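Local coordinates for protein anti-sigma-E factor RseA (Escherichia coli, PDB 1OR7) that holds the extracytoplasmic-function sigma factor sigma-E inactive through its N-terminal cytoplasmic domain until regulated proteolysis releases it, at residues Met1-Leu6 and Asn26-Lys31. Numbering follows the deposited sequence.
Sequences MQKEQL and NPEMQK
The Glu28 carboxylate meets Lys3 through OE2, which lies 3.7 Å from Lys3 NZ, a long salt bridge; the extended lysine chain crosses the glutamate at about a right angle. The carboxamides of Asn26 and Gln5 each accept a bond within their own segment. Asn26 N-caps helix 27-44: its OD1 accepts Met29 N at 2.9 Å, with the donor above the amide face, 49° out of plane, and a second, weak bond from Glu28 N. At the N-cap position of helix 3-10, Gln2 N donates to Gln5 OE1 at 3.0 Å, tilted 17° from the carbonyl plane.

Met29 supplies most of the apolar contact. Its CG lies anti to its carbonyl carbon (chi1 -70°), and bends at the next two torsions carry the thioether to three partners. CE reaches Lys3 CG at 3.5 Å, so the lysine gives its methylenes to the sulfur chain and its ammonium group to Glu28. SD lies 3.5 Å from Leu6 CD2, a methyl also 3.2 Å from Met29 O, evidence of tight packing. Met1 crosses Met29 obliquely, with Met1 SD 3.8 Å from Met29 CG. Replacing Met29 with an alanine would probably leave Leu6 CD2 and the Met1 thioether without their shared partner and open a gap between the helix starts.

Helix 17-24 closes one side, with Leu19 against Met1 and Leu23 against Met29, while Thr32 and Trp33 of helix 27-44 continue the packing around Leu6. The contact joins the starts of helices 3-10 and 27-44 within the sigma-E-binding domain.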
loop_
_atom_site.group_PDB
_atom_site.type_symbol
_atom_site.label_atom_id
_atom_site.label_comp_id
_atom_site.label_asym_id
_atom_site.label_seq_id
_atom_site.Cartn_x
_atom_site.Cartn_y
_atom_site.Cartn_z
ATOM N N MET B 1 -16.709 -14.497 -6.724
ATOM C CA MET B 1 -16.703 -13.245 -5.932
ATOM C C MET B 1 -16.889 -12.045 -6.847
ATOM O O MET B 1 -16.393 -12.028 -7.968
ATOM C CB MET B 1 -15.377 -13.135 -5.180
ATOM C CG MET B 1 -14.976 -11.747 -4.752
ATOM S SD MET B 1 -13.230 -11.807 -3.819
ATOM C CE MET B 1 -13.719 -11.177 -2.053
ATOM N N GLN B 2 -17.648 -11.060 -6.386
ATOM C CA GLN B 2 -17.782 -9.811 -7.125
ATOM C C GLN B 2 -16.796 -8.764 -6.629
ATOM O O GLN B 2 -16.392 -8.756 -5.469
ATOM C CB GLN B 2 -19.207 -9.270 -6.993
ATOM C CG GLN B 2 -20.290 -10.240 -7.479
ATOM C CD GLN B 2 -20.316 -10.380 -9.001
ATOM O OE1 GLN B 2 -20.908 -9.543 -9.701
ATOM N NE2 GLN B 2 -19.680 -11.439 -9.516
ATOM N N LYS B 3 -16.431 -7.858 -7.525
ATOM C CA LYS B 3 -15.577 -6.749 -7.178
ATOM C C LYS B 3 -16.201 -5.926 -6.051
ATOM O O LYS B 3 -15.480 -5.407 -5.209
ATOM C CB LYS B 3 -15.302 -5.868 -8.402
ATOM C CG LYS B 3 -14.357 -6.501 -9.408
ATOM C CD LYS B 3 -14.033 -5.586 -10.602
ATOM C CE LYS B 3 -13.030 -6.290 -11.555
ATOM N NZ LYS B 3 -12.804 -5.595 -12.859
ATOM N N GLU B 4 -17.528 -5.832 -6.003
ATOM C CA GLU B 4 -18.161 -5.063 -4.940
ATOM C C GLU B 4 -17.814 -5.656 -3.556
ATOM O O GLU B 4 -17.621 -4.928 -2.582
ATOM C CB GLU B 4 -19.689 -4.963 -5.147
ATOM C CG GLU B 4 -20.372 -4.070 -4.121
ATOM C CD GLU B 4 -21.808 -3.710 -4.483
ATOM O OE1 GLU B 4 -22.126 -3.498 -5.674
ATOM O OE2 GLU B 4 -22.625 -3.619 -3.564
ATOM N N GLN B 5 -17.722 -6.976 -3.491
ATOM C CA GLN B 5 -17.353 -7.682 -2.278
ATOM C C GLN B 5 -15.894 -7.383 -1.969
ATOM O O GLN B 5 -15.517 -7.186 -0.811
ATOM C CB GLN B 5 -17.572 -9.202 -2.450
ATOM C CG GLN B 5 -19.026 -9.586 -2.618
ATOM C CD GLN B 5 -19.227 -11.101 -2.767
ATOM O OE1 GLN B 5 -18.685 -11.722 -3.681
ATOM N NE2 GLN B 5 -19.977 -11.684 -1.859
ATOM N N LEU B 6 -15.063 -7.353 -3.001
ATOM C CA LEU B 6 -13.664 -6.970 -2.818
ATOM C C LEU B 6 -13.570 -5.551 -2.239
ATOM O O LEU B 6 -12.803 -5.276 -1.312
ATOM C CB LEU B 6 -12.950 -7.088 -4.165
ATOM C CG LEU B 6 -11.467 -6.820 -4.324
ATOM C CD1 LEU B 6 -10.755 -7.021 -3.060
ATOM C CD2 LEU B 6 -10.892 -7.772 -5.358
ATOM N N ASN B 26 -7.507 -15.733 -6.843
ATOM C CA ASN B 26 -8.114 -15.220 -8.076
ATOM C C ASN B 26 -7.251 -14.086 -8.617
ATOM O O ASN B 26 -7.187 -12.991 -8.034
ATOM C CB ASN B 26 -9.562 -14.761 -7.818
ATOM C CG ASN B 26 -10.263 -14.224 -9.081
ATOM O OD1 ASN B 26 -9.714 -13.410 -9.846
ATOM N ND2 ASN B 26 -11.502 -14.652 -9.277
ATOM N N PRO B 27 -6.559 -14.350 -9.711
ATOM C CA PRO B 27 -5.684 -13.335 -10.298
ATOM C C PRO B 27 -6.406 -12.025 -10.594
ATOM O O PRO B 27 -5.842 -10.975 -10.333
ATOM C CB PRO B 27 -5.155 -14.010 -11.577
ATOM C CG PRO B 27 -5.269 -15.475 -11.293
ATOM C CD PRO B 27 -6.505 -15.631 -10.446
ATOM N N GLU B 28 -7.641 -12.072 -11.079
ATOM C CA GLU B 28 -8.322 -10.840 -11.438
ATOM C C GLU B 28 -8.660 -10.035 -10.189
ATOM O O GLU B 28 -8.549 -8.810 -10.185
ATOM C CB GLU B 28 -9.562 -11.136 -12.287
ATOM C CG GLU B 28 -10.358 -9.888 -12.647
ATOM C CD GLU B 28 -11.701 -10.198 -13.296
ATOM O OE1 GLU B 28 -12.016 -11.397 -13.529
ATOM O OE2 GLU B 28 -12.456 -9.232 -13.560
ATOM N N MET B 29 -9.055 -10.723 -9.124
ATOM C CA MET B 29 -9.339 -10.049 -7.878
ATOM C C MET B 29 -8.032 -9.495 -7.317
ATOM O O MET B 29 -8.030 -8.447 -6.727
ATOM C CB MET B 29 -10.018 -10.987 -6.865
ATOM C CG MET B 29 -11.471 -11.390 -7.212
ATOM S SD MET B 29 -12.710 -9.868 -7.496
ATOM C CE MET B 29 -12.288 -9.377 -9.404
ATOM N N GLN B 30 -6.915 -10.180 -7.536
ATOM C CA GLN B 30 -5.638 -9.692 -7.035
ATOM C C GLN B 30 -5.286 -8.354 -7.683
ATOM O O GLN B 30 -4.793 -7.428 -7.018
ATOM C CB GLN B 30 -4.531 -10.729 -7.229
ATOM C CG GLN B 30 -4.567 -11.857 -6.158
ATOM C CD GLN B 30 -3.886 -13.136 -6.630
ATOM O OE1 GLN B 30 -2.777 -13.090 -7.163
ATOM N NE2 GLN B 30 -4.552 -14.272 -6.451
ATOM N N LYS B 31 -5.577 -8.245 -8.972
ATOM C CA LYS B 31 -5.315 -6.995 -9.693
ATOM C C LYS B 31 -6.169 -5.874 -9.160
ATOM O O LYS B 31 -5.718 -4.738 -9.019
ATOM C CB LYS B 31 -5.567 -7.174 -11.194
ATOM C CG LYS B 31 -4.310 -7.445 -11.958
#